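Long-range contacts in glycosyl transferase family 8 (PDB 5GVV), which transfers galactose from UDP-galactose to the terminal glucose of an already glycosylated serine-rich repeat adhesin, the third step in building its O-linked glycan: residues V8-D13 with L34-L39; V102-S107 with G144-N149. All coordinates share one frame; numbering follows the deposited sequence.

Contact 1 of 2, residues V8-D13 with L34-L39. With UDP (uridine-5'-diphosphate), chain D.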
ATOM      1  N   VAL A   8      -9.859  10.966  17.416  1.00 15.13           N
ATOM      2  CA  VAL A   8      -9.417  11.416  16.097  1.00 14.45           C
ATOM      3  C   VAL A   8     -10.107  10.576  15.026  1.00 14.75           C
ATOM      4  O   VAL A   8     -10.249   9.361  15.188  1.00 13.94           O
ATOM      5  CB  VAL A   8      -7.890  11.264  15.945  1.00 12.98           C
ATOM      6  CG1 VAL A   8      -7.435  11.685  14.546  1.00 11.79           C
ATOM      7  CG2 VAL A   8      -7.161  12.075  17.004  1.00 14.92           C
ATOM      8  N   VAL A   9     -10.549  11.205  13.939  1.00 14.87           N
ATOM      9  CA  VAL A   9     -11.232  10.449  12.888  1.00 14.79           C
ATOM     10  C   VAL A   9     -10.618  10.671  11.501  1.00 14.32           C
ATOM     11  O   VAL A   9     -10.360  11.812  11.100  1.00 14.96           O
ATOM     12  CB  VAL A   9     -12.771  10.705  12.889  1.00 16.02           C
ATOM     13  CG1 VAL A   9     -13.084  12.187  12.796  1.00 18.37           C
ATOM     14  CG2 VAL A   9     -13.443   9.944  11.764  1.00 17.37           C
ATOM     15  N   PHE A  10     -10.336   9.572  10.803  1.00 12.11           N
ATOM     16  CA  PHE A  10      -9.920   9.621   9.402  1.00 12.60           C
ATOM     17  C   PHE A  10     -11.025   9.004   8.553  1.00 15.25           C
ATOM     18  O   PHE A  10     -11.919   8.329   9.080  1.00 17.37           O
ATOM     19  CB  PHE A  10      -8.634   8.817   9.164  1.00 13.46           C
ATOM     20  CG  PHE A  10      -7.411   9.376   9.842  1.00 11.91           C
ATOM     21  CD1 PHE A  10      -7.123   9.050  11.161  1.00 13.00           C
ATOM     22  CD2 PHE A  10      -6.524  10.190   9.145  1.00 13.52           C
ATOM     23  CE1 PHE A  10      -5.987   9.554  11.787  1.00 14.28           C
ATOM     24  CE2 PHE A  10      -5.381  10.694   9.760  1.00 11.31           C
ATOM     25  CZ  PHE A  10      -5.115  10.373  11.084  1.00 11.61           C
ATOM     26  N   ALA A  11     -10.956   9.217   7.243  1.00 15.12           N
ATOM     27  CA  ALA A  11     -11.925   8.639   6.311  1.00 14.54           C
ATOM     28  C   ALA A  11     -11.226   8.301   5.002  1.00 21.11           C
ATOM     29  O   ALA A  11     -10.605   9.170   4.387  1.00 18.84           O
ATOM     30  CB  ALA A  11     -13.060   9.612   6.059  1.00 19.23           C
ATOM     31  N   GLY A  12     -11.318   7.048   4.566  1.00 16.22           N
ATOM     32  CA  GLY A  12     -10.659   6.666   3.332  1.00 16.60           C
ATOM     33  C   GLY A  12     -10.922   5.237   2.912  1.00 18.37           C
ATOM     34  O   GLY A  12     -11.298   4.394   3.734  1.00 18.76           O
ATOM     35  N   ASP A  13     -10.726   4.963   1.625  1.00 16.55           N
ATOM     36  CA  ASP A  13     -10.918   3.615   1.094  1.00 20.43           C
ATOM     37  C   ASP A  13      -9.609   2.832   1.091  1.00 16.42           C
ATOM     38  O   ASP A  13      -8.540   3.396   1.338  1.00 14.89           O
ATOM     39  CB  ASP A  13     -11.513   3.669  -0.319  1.00 19.72           C
ATOM     40  CG  ASP A  13     -10.613   4.394  -1.312  1.00 24.55           C
ATOM     41  OD1 ASP A  13      -9.940   5.372  -0.922  1.00 26.11           O
ATOM     42  OD2 ASP A  13     -10.583   3.985  -2.493  1.00 31.90           O
ATOM     43  N   LEU A  34      -4.584   7.762  21.774  1.00 12.32           N
ATOM     44  CA  LEU A  34      -5.499   8.211  20.733  1.00 15.47           C
ATOM     45  C   LEU A  34      -6.601   7.190  20.463  1.00 17.31           C
ATOM     46  O   LEU A  34      -6.326   6.012  20.213  1.00 15.95           O
ATOM     47  CB  LEU A  34      -4.726   8.495  19.445  1.00 14.13           C
ATOM     48  CG  LEU A  34      -3.493   9.384  19.580  1.00 14.01           C
ATOM     49  CD1 LEU A  34      -2.708   9.367  18.288  1.00 16.44           C
ATOM     50  CD2 LEU A  34      -3.882  10.804  19.932  1.00 14.48           C
ATOM     51  N   LYS A  35      -7.849   7.641  20.524  1.00 16.91           N
ATOM     52  CA  LYS A  35      -8.956   6.814  20.078  1.00 17.24           C
ATOM     53  C   LYS A  35      -9.242   7.210  18.639  1.00 14.95           C
ATOM     54  O   LYS A  35      -9.836   8.261  18.375  1.00 14.52           O
ATOM     55  CB  LYS A  35     -10.188   7.025  20.954  1.00 17.80           C
ATOM     56  CG  LYS A  35     -11.352   6.111  20.606  1.00 19.95           C
ATOM     57  CD  LYS A  35     -12.474   6.281  21.611  1.00 19.87           C
ATOM     58  CE  LYS A  35     -13.669   5.403  21.284  1.00 23.57           C
ATOM     59  NZ  LYS A  35     -14.787   5.711  22.223  1.00 23.36           N
ATOM     60  N   ILE A  36      -8.788   6.376  17.710  1.00 15.82           N
ATOM     61  CA  ILE A  36      -8.893   6.683  16.290  1.00 14.48           C
ATOM     62  C   ILE A  36     -10.070   5.966  15.631  1.00 14.74           C
ATOM     63  O   ILE A  36     -10.158   4.736  15.660  1.00 15.93           O
ATOM     64  CB  ILE A  36      -7.593   6.310  15.547  1.00 14.71           C
ATOM     65  CG1 ILE A  36      -6.430   7.181  16.041  1.00 14.49           C
ATOM     66  CG2 ILE A  36      -7.768   6.476  14.047  1.00 13.94           C
ATOM     67  CD1 ILE A  36      -5.090   6.810  15.452  1.00 15.69           C
ATOM     68  N   TYR A  37     -10.967   6.742  15.031  1.00 12.74           N
ATOM     69  CA  TYR A  37     -12.031   6.181  14.207  1.00 14.34           C
ATOM     70  C   TYR A  37     -11.574   6.216  12.752  1.00 15.43           C
ATOM     71  O   TYR A  37     -10.944   7.186  12.324  1.00 14.13           O
ATOM     72  CB  TYR A  37     -13.316   7.002  14.344  1.00 16.20           C
ATOM     73  CG  TYR A  37     -13.940   7.018  15.724  1.00 14.97           C
ATOM     74  CD1 TYR A  37     -15.062   6.247  16.004  1.00 16.62           C
ATOM     75  CD2 TYR A  37     -13.431   7.826  16.738  1.00 16.85           C
ATOM     76  CE1 TYR A  37     -15.651   6.264  17.255  1.00 18.38           C
ATOM     77  CE2 TYR A  37     -14.022   7.849  18.003  1.00 19.93           C
ATOM     78  CZ  TYR A  37     -15.131   7.063  18.250  1.00 20.13           C
ATOM     79  OH  TYR A  37     -15.729   7.069  19.498  1.00 20.10           O
ATOM     80  N   LEU A  38     -11.869   5.164  11.994  1.00 14.80           N
ATOM     81  CA  LEU A  38     -11.566   5.174  10.563  1.00 13.20           C
ATOM     82  C   LEU A  38     -12.795   4.803   9.751  1.00 15.41           C
ATOM     83  O   LEU A  38     -13.211   3.640   9.726  1.00 12.76           O
ATOM     84  CB  LEU A  38     -10.407   4.233  10.228  1.00 15.67           C
ATOM     85  CG  LEU A  38     -10.061   4.060   8.745  1.00 13.36           C
ATOM     86  CD1 LEU A  38      -9.813   5.406   8.098  1.00 12.37           C
ATOM     87  CD2 LEU A  38      -8.839   3.162   8.587  1.00 17.18           C
ATOM     88  N   LEU A  39     -13.379   5.798   9.094  1.00 14.72           N
ATOM     89  CA  LEU A  39     -14.544   5.569   8.248  1.00 15.32           C
ATOM     90  C   LEU A  39     -14.108   4.960   6.918  1.00 14.87           C
ATOM     91  O   LEU A  39     -13.245   5.508   6.230  1.00 13.83           O
ATOM     92  CB  LEU A  39     -15.311   6.876   8.024  1.00 16.13           C
ATOM     93  CG  LEU A  39     -16.369   7.234   9.076  1.00 21.29           C
ATOM     94  CD1 LEU A  39     -15.738   7.489  10.430  1.00 17.44           C
ATOM     95  CD2 LEU A  39     -17.220   8.435   8.640  1.00 23.85           C
TER
HETATM   96  N1  UDP D 502      -9.826  10.008  -0.341  1.00 27.81           N
HETATM   97  C2  UDP D 502      -9.784   8.629  -0.391  1.00 25.27           C
HETATM   98  N3  UDP D 502      -9.422   7.975  -1.554  1.00 25.22           N
HETATM   99  C4  UDP D 502      -9.102   8.706  -2.682  1.00 29.07           C
HETATM  100  C5  UDP D 502      -9.142  10.098  -2.628  1.00 28.52           C
HETATM  101  C6  UDP D 502      -9.619  10.735  -1.483  1.00 27.23           C
HETATM  102  O2  UDP D 502     -10.072   7.980   0.611  1.00 25.44           O
HETATM  103  O4  UDP D 502      -8.776   8.121  -3.720  1.00 23.68           O
HETATM  104  C1' UDP D 502     -10.215  10.671   0.923  1.00 28.47           C
HETATM  105  C2' UDP D 502      -8.971  10.949   1.752  1.00 26.04           C
HETATM  106  O2' UDP D 502      -9.262  10.836   3.127  1.00 25.45           O
HETATM  107  C3' UDP D 502      -8.653  12.393   1.439  1.00 24.65           C
HETATM  108  C4' UDP D 502     -10.041  12.980   1.211  1.00 29.91           C
HETATM  109  O4' UDP D 502     -10.817  11.929   0.662  1.00 30.58           O
HETATM  110  O3' UDP D 502      -7.973  13.007   2.512  1.00 23.97           O
HETATM  111  C5' UDP D 502     -10.023  14.189   0.280  1.00 28.80           C
HETATM  112  O5' UDP D 502      -9.040  13.981  -0.712  1.00 27.47           O
HETATM  113  PA  UDP D 502      -7.852  15.050  -0.858  1.00 25.16           P
HETATM  114  O1A UDP D 502      -7.145  15.072   0.439  1.00 17.64           O
HETATM  115  O2A UDP D 502      -6.951  14.681  -1.976  1.00 25.77           O
HETATM  116  O3A UDP D 502      -8.577  16.463  -1.158  1.00 30.19           O
HETATM  117  PB  UDP D 502      -7.871  17.893  -0.893  1.00 28.27           P
HETATM  118  O1B UDP D 502      -8.880  18.977  -0.942  1.00 31.12           O
HETATM  119  O2B UDP D 502      -6.881  18.126  -1.969  1.00 21.93           O
HETATM  120  O3B UDP D 502      -7.195  17.888   0.427  1.00 19.02           O

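Contact 2 of 2, residues V102-S107 with G144-N149. With MN (manganese (II) ion), chain C; UDP (uridine-5'-diphosphate), chain D.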
ATOM      1  N   VAL A 102     -14.070  15.862  18.644  1.00 19.39           N
ATOM      2  CA  VAL A 102     -13.211  14.980  17.862  1.00 16.49           C
ATOM      3  C   VAL A 102     -12.446  15.764  16.786  1.00 15.57           C
ATOM      4  O   VAL A 102     -12.940  16.769  16.263  1.00 18.37           O
ATOM      5  CB  VAL A 102     -14.031  13.815  17.242  1.00 16.78           C
ATOM      6  CG1 VAL A 102     -15.113  14.344  16.320  1.00 16.18           C
ATOM      7  CG2 VAL A 102     -13.125  12.825  16.511  1.00 13.75           C
ATOM      8  N   LEU A 103     -11.229  15.326  16.481  1.00 14.82           N
ATOM      9  CA  LEU A 103     -10.435  15.947  15.424  1.00 14.11           C
ATOM     10  C   LEU A 103     -10.494  15.118  14.144  1.00 15.71           C
ATOM     11  O   LEU A 103      -9.971  13.999  14.105  1.00 13.48           O
ATOM     12  CB  LEU A 103      -8.978  16.084  15.864  1.00 13.86           C
ATOM     13  CG  LEU A 103      -8.010  16.615  14.803  1.00 14.85           C
ATOM     14  CD1 LEU A 103      -8.370  18.055  14.428  1.00 15.13           C
ATOM     15  CD2 LEU A 103      -6.574  16.524  15.288  1.00 12.86           C
ATOM     16  N   TYR A 104     -11.131  15.652  13.103  1.00 13.77           N
ATOM     17  CA  TYR A 104     -11.079  15.005  11.792  1.00 14.88           C
ATOM     18  C   TYR A 104      -9.793  15.364  11.046  1.00 16.17           C
ATOM     19  O   TYR A 104      -9.350  16.515  11.073  1.00 13.23           O
ATOM     20  CB  TYR A 104     -12.293  15.360  10.918  1.00 14.82           C
ATOM     21  CG  TYR A 104     -12.061  14.965   9.478  1.00 17.56           C
ATOM     22  CD1 TYR A 104     -12.242  13.651   9.062  1.00 16.25           C
ATOM     23  CD2 TYR A 104     -11.608  15.892   8.543  1.00 17.04           C
ATOM     24  CE1 TYR A 104     -11.997  13.273   7.750  1.00 17.61           C
ATOM     25  CE2 TYR A 104     -11.360  15.524   7.232  1.00 18.67           C
ATOM     26  CZ  TYR A 104     -11.556  14.214   6.842  1.00 20.60           C
ATOM     27  OH  TYR A 104     -11.310  13.850   5.533  1.00 19.06           O
ATOM     28  N   LEU A 105      -9.202  14.384  10.372  1.00 13.15           N
ATOM     29  CA  LEU A 105      -8.027  14.657   9.545  1.00 12.79           C
ATOM     30  C   LEU A 105      -8.146  14.017   8.169  1.00 12.32           C
ATOM     31  O   LEU A 105      -8.550  12.856   8.048  1.00 13.66           O
ATOM     32  CB  LEU A 105      -6.752  14.149  10.223  1.00 10.39           C
ATOM     33  CG  LEU A 105      -6.358  14.716  11.585  1.00 13.82           C
ATOM     34  CD1 LEU A 105      -5.192  13.941  12.178  1.00 13.78           C
ATOM     35  CD2 LEU A 105      -6.011  16.188  11.487  1.00 11.60           C
ATOM     36  N   ASP A 106      -7.787  14.771   7.132  1.00 12.82           N
ATOM     37  CA  ASP A 106      -7.573  14.192   5.809  1.00 14.74           C
ATOM     38  C   ASP A 106      -6.428  13.180   5.924  1.00 13.38           C
ATOM     39  O   ASP A 106      -5.725  13.146   6.937  1.00 11.97           O
ATOM     40  CB  ASP A 106      -7.185  15.286   4.816  1.00 15.27           C
ATOM     41  CG  ASP A 106      -8.362  15.791   3.987  1.00 18.35           C
ATOM     42  OD1 ASP A 106      -9.527  15.508   4.342  1.00 16.66           O
ATOM     43  OD2 ASP A 106      -8.110  16.496   2.982  1.00 14.30           O
ATOM     44  N   SER A 107      -6.220  12.365   4.893  1.00 12.29           N
ATOM     45  CA  SER A 107      -5.151  11.375   4.949  1.00 12.41           C
ATOM     46  C   SER A 107      -4.013  11.691   3.986  1.00 13.90           C
ATOM     47  O   SER A 107      -3.048  10.923   3.887  1.00 12.00           O
ATOM     48  CB  SER A 107      -5.703   9.986   4.668  1.00 15.71           C
ATOM     49  OG  SER A 107      -6.390   9.996   3.435  1.00 22.22           O
ATOM     50  N   GLY A 144      -9.692  19.917   5.524  1.00 16.83           N
ATOM     51  CA  GLY A 144      -8.840  18.769   5.788  1.00 15.45           C
ATOM     52  C   GLY A 144      -8.461  18.573   7.245  1.00 14.67           C
ATOM     53  O   GLY A 144      -7.977  17.503   7.631  1.00 14.68           O
ATOM     54  N   VAL A 145      -8.653  19.608   8.057  1.00 13.13           N
ATOM     55  CA  VAL A 145      -8.397  19.506   9.491  1.00 12.38           C
ATOM     56  C   VAL A 145      -9.534  20.193  10.232  1.00 15.81           C
ATOM     57  O   VAL A 145      -9.657  21.421  10.191  1.00 15.55           O
ATOM     58  CB  VAL A 145      -7.071  20.181   9.899  1.00 11.23           C
ATOM     59  CG1 VAL A 145      -6.898  20.133  11.420  1.00 10.66           C
ATOM     60  CG2 VAL A 145      -5.886  19.530   9.199  1.00 11.68           C
ATOM     61  N   LEU A 146     -10.373  19.408  10.898  1.00 14.94           N
ATOM     62  CA  LEU A 146     -11.538  19.966  11.567  1.00 16.94           C
ATOM     63  C   LEU A 146     -11.601  19.529  13.019  1.00 17.11           C
ATOM     64  O   LEU A 146     -11.743  18.335  13.308  1.00 17.60           O
ATOM     65  CB  LEU A 146     -12.822  19.553  10.844  1.00 17.28           C
ATOM     66  CG  LEU A 146     -12.952  20.030   9.400  1.00 15.83           C
ATOM     67  CD1 LEU A 146     -14.189  19.458   8.748  1.00 20.29           C
ATOM     68  CD2 LEU A 146     -12.991  21.542   9.353  1.00 20.48           C
ATOM     69  N   LEU A 147     -11.475  20.490  13.931  1.00 15.73           N
ATOM     70  CA  LEU A 147     -11.790  20.228  15.325  1.00 17.29           C
ATOM     71  C   LEU A 147     -13.297  20.363  15.458  1.00 22.05           C
ATOM     72  O   LEU A 147     -13.840  21.460  15.328  1.00 22.04           O
ATOM     73  CB  LEU A 147     -11.076  21.210  16.251  1.00 20.86           C
ATOM     74  CG  LEU A 147     -11.225  20.839  17.726  1.00 22.43           C
ATOM     75  CD1 LEU A 147     -10.856  19.379  17.938  1.00 21.78           C
ATOM     76  CD2 LEU A 147     -10.374  21.731  18.601  1.00 24.10           C
ATOM     77  N   ILE A 148     -13.973  19.248  15.714  1.00 21.43           N
ATOM     78  CA  ILE A 148     -15.424  19.181  15.566  1.00 18.23           C
ATOM     79  C   ILE A 148     -16.185  19.096  16.893  1.00 22.05           C
ATOM     80  O   ILE A 148     -15.858  18.281  17.758  1.00 21.28           O
ATOM     81  CB  ILE A 148     -15.810  17.988  14.666  1.00 21.29           C
ATOM     82  CG1 ILE A 148     -15.327  18.236  13.233  1.00 20.44           C
ATOM     83  CG2 ILE A 148     -17.312  17.744  14.688  1.00 25.93           C
ATOM     84  CD1 ILE A 148     -15.427  17.028  12.313  1.00 21.23           C
ATOM     85  N   ASN A 149     -17.191  19.954  17.045  1.00 22.31           N
ATOM     86  CA  ASN A 149     -18.121  19.865  18.164  1.00 23.93           C
ATOM     87  C   ASN A 149     -19.129  18.758  17.857  1.00 24.32           C
ATOM     88  O   ASN A 149     -20.231  19.030  17.384  1.00 25.78           O
ATOM     89  CB  ASN A 149     -18.832  21.209  18.351  1.00 27.13           C
ATOM     90  CG  ASN A 149     -19.652  21.279  19.630  1.00 30.33           C
ATOM     91  OD1 ASN A 149     -20.087  20.261  20.171  1.00 28.54           O
ATOM     92  ND2 ASN A 149     -19.876  22.496  20.113  1.00 30.39           N
TER
HETATM   93 MN    MN C 501      -6.437  16.589   1.774  1.00 32.61          MN
HETATM   94  N1  UDP D 502      -9.826  10.008  -0.341  1.00 27.81           N
HETATM   95  C2  UDP D 502      -9.784   8.629  -0.391  1.00 25.27           C
HETATM   96  N3  UDP D 502      -9.422   7.975  -1.554  1.00 25.22           N
HETATM   97  C4  UDP D 502      -9.102   8.706  -2.682  1.00 29.07           C
HETATM   98  C5  UDP D 502      -9.142  10.098  -2.628  1.00 28.52           C
HETATM   99  C6  UDP D 502      -9.619  10.735  -1.483  1.00 27.23           C
HETATM  100  O2  UDP D 502     -10.072   7.980   0.611  1.00 25.44           O
HETATM  101  O4  UDP D 502      -8.776   8.121  -3.720  1.00 23.68           O
HETATM  102  C1' UDP D 502     -10.215  10.671   0.923  1.00 28.47           C
HETATM  103  C2' UDP D 502      -8.971  10.949   1.752  1.00 26.04           C
HETATM  104  O2' UDP D 502      -9.262  10.836   3.127  1.00 25.45           O
HETATM  105  C3' UDP D 502      -8.653  12.393   1.439  1.00 24.65           C
HETATM  106  C4' UDP D 502     -10.041  12.980   1.211  1.00 29.91           C
HETATM  107  O4' UDP D 502     -10.817  11.929   0.662  1.00 30.58           O
HETATM  108  O3' UDP D 502      -7.973  13.007   2.512  1.00 23.97           O
HETATM  109  C5' UDP D 502     -10.023  14.189   0.280  1.00 28.80           C
HETATM  110  O5' UDP D 502      -9.040  13.981  -0.712  1.00 27.47           O
HETATM  111  PA  UDP D 502      -7.852  15.050  -0.858  1.00 25.16           P
HETATM  112  O1A UDP D 502      -7.145  15.072   0.439  1.00 17.64           O
HETATM  113  O2A UDP D 502      -6.951  14.681  -1.976  1.00 25.77           O
HETATM  114  O3A UDP D 502      -8.577  16.463  -1.158  1.00 30.19           O
HETATM  115  PB  UDP D 502      -7.871  17.893  -0.893  1.00 28.27           P
HETATM  116  O1B UDP D 502      -8.880  18.977  -0.942  1.00 31.12           O
HETATM  117  O2B UDP D 502      -6.881  18.126  -1.969  1.00 21.93           O
HETATM  118  O3B UDP D 502      -7.195  17.888   0.427  1.00 19.02           O

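Contact 1 of 2, residues V8-D13 with L34-L39
The first beta-alpha-beta unit of the nucleotide-binding domain brings Val-8 to Ala-11 beside Ile-36 to Leu-39 as parallel neighbours, with helix 17-30 as the connection. Five backbone bonds zip the strands together, from Val-8 N to Lys-35 O (2.9 Å) to Gly-12 N on Leu-39 O (3.0 Å). On one face Phe-10 turns the edge of its ring to Ile-36, CD1 lying 3.9 Å from CG2, while Leu-38 CD1 reaches Phe-10 CB at 3.8 Å. Leu-38 achieves this by setting CG opposite its own backbone N (chi1 175°), which swings the branched end back toward the neighbouring strand. Leu-27 of the helix packs on Val-8 and Phe-10, so large apolar residues suit this face. In this GT-A fold of family 8 the other face carries Val-9, whose CG2 crosses Leu-39 CD1 at 3.6 Å, and Tyr-37, whose hydroxyl is hydrogen-bonded to Glu-99. Beyond the strand end the chain turns to the nucleotide. Asp-13 reads the uracil edge twice: its OD1 accepts N3-H of UDP at 2.7 Å, and its backbone N donates to O2 of UDP in a longer bond of 3.2 Å. Gly-12, lacking a side chain, lets its CA come within 3.1 Å of that same O2. Ala-11 O comes unusually close to the ribose O2', so the details of that hydrogen bond are doubtful.

Contact 2 of 2, residues V102-S107 with G144-N149
With CG set opposite its backbone N (chi1 166°), Tyr-104 lays its ring along its own strand, past Gly-144 and Leu-146, and its hydroxyl donates to Asp-106 OD1 at 2.7 Å, nearly in line with the C-O bond. That bond helps fix the rotation of the carboxylate, whose other oxygen, OD2, binds manganese at 2.1 Å. Tyrosine fits because its long ring spans from the apolar sheet, where CB meets Ile-148 CD1 (3.8 Å), to the site, where its hydroxyl holds the carboxylate. Between the strands the pairing is antiparallel. Tyr-104 and Leu-146 form a hydrogen-bonded pair, as do Val-102 and Ile-148, whose side chains lie side by side. Past the last pair, Asp-106 N donates to Gly-144 O at 2.8 Å, anchoring the backbone of the metal ligand. Gly-144 suits its place because a side chain here would crowd Asp-106 OD2; Asp-106 OD1 already lies 3.6 Å from Gly-144 CA. This strand end leads into the DxD motif of GT-A glycosyltransferases: Asp-106 and Asp-108, with His-227, hold the manganese, and two UDP oxygens, O1A and O3B, also bind it, so the cation bridges both phosphates and should offset their negative charge. On the opposite face from Tyr-104, Val-145 CG1 touches both Leu-103 CD1 (3.9 Å) and Leu-105 CD2 (4.0 Å), an apolar cluster of branched side chains. Just beyond the metal ligand, Ser-107 grips the ribose twice, its backbone N donating to O3' of UDP at 3.0 Å and its OG to O2'.

Contacts 1 and 2 lie side by side in one mixed sheet, their centres about 10 Å apart, because strands 6-11 and 101-105 are neighbours in it. Val-9 joins them through two probable backbone hydrogen bonds, its N to Leu-103 O and its O to Leu-105 N, each 2.9 Å. Both strands end at the same nucleotide, and the labour is divided: contact 1 recognises the uracil, whereas contact 2 supplies a manganese ligand for the diphosphate. The ribose lies between, its O2' near Ala-11 O of contact 1 and hydrogen-bonded by Ser-107 OG of contact 2. Phe-10 of contact 1 lies near this junction, its side chain about 5 Å from that of Ser-107 and about 10 Å from the manganese.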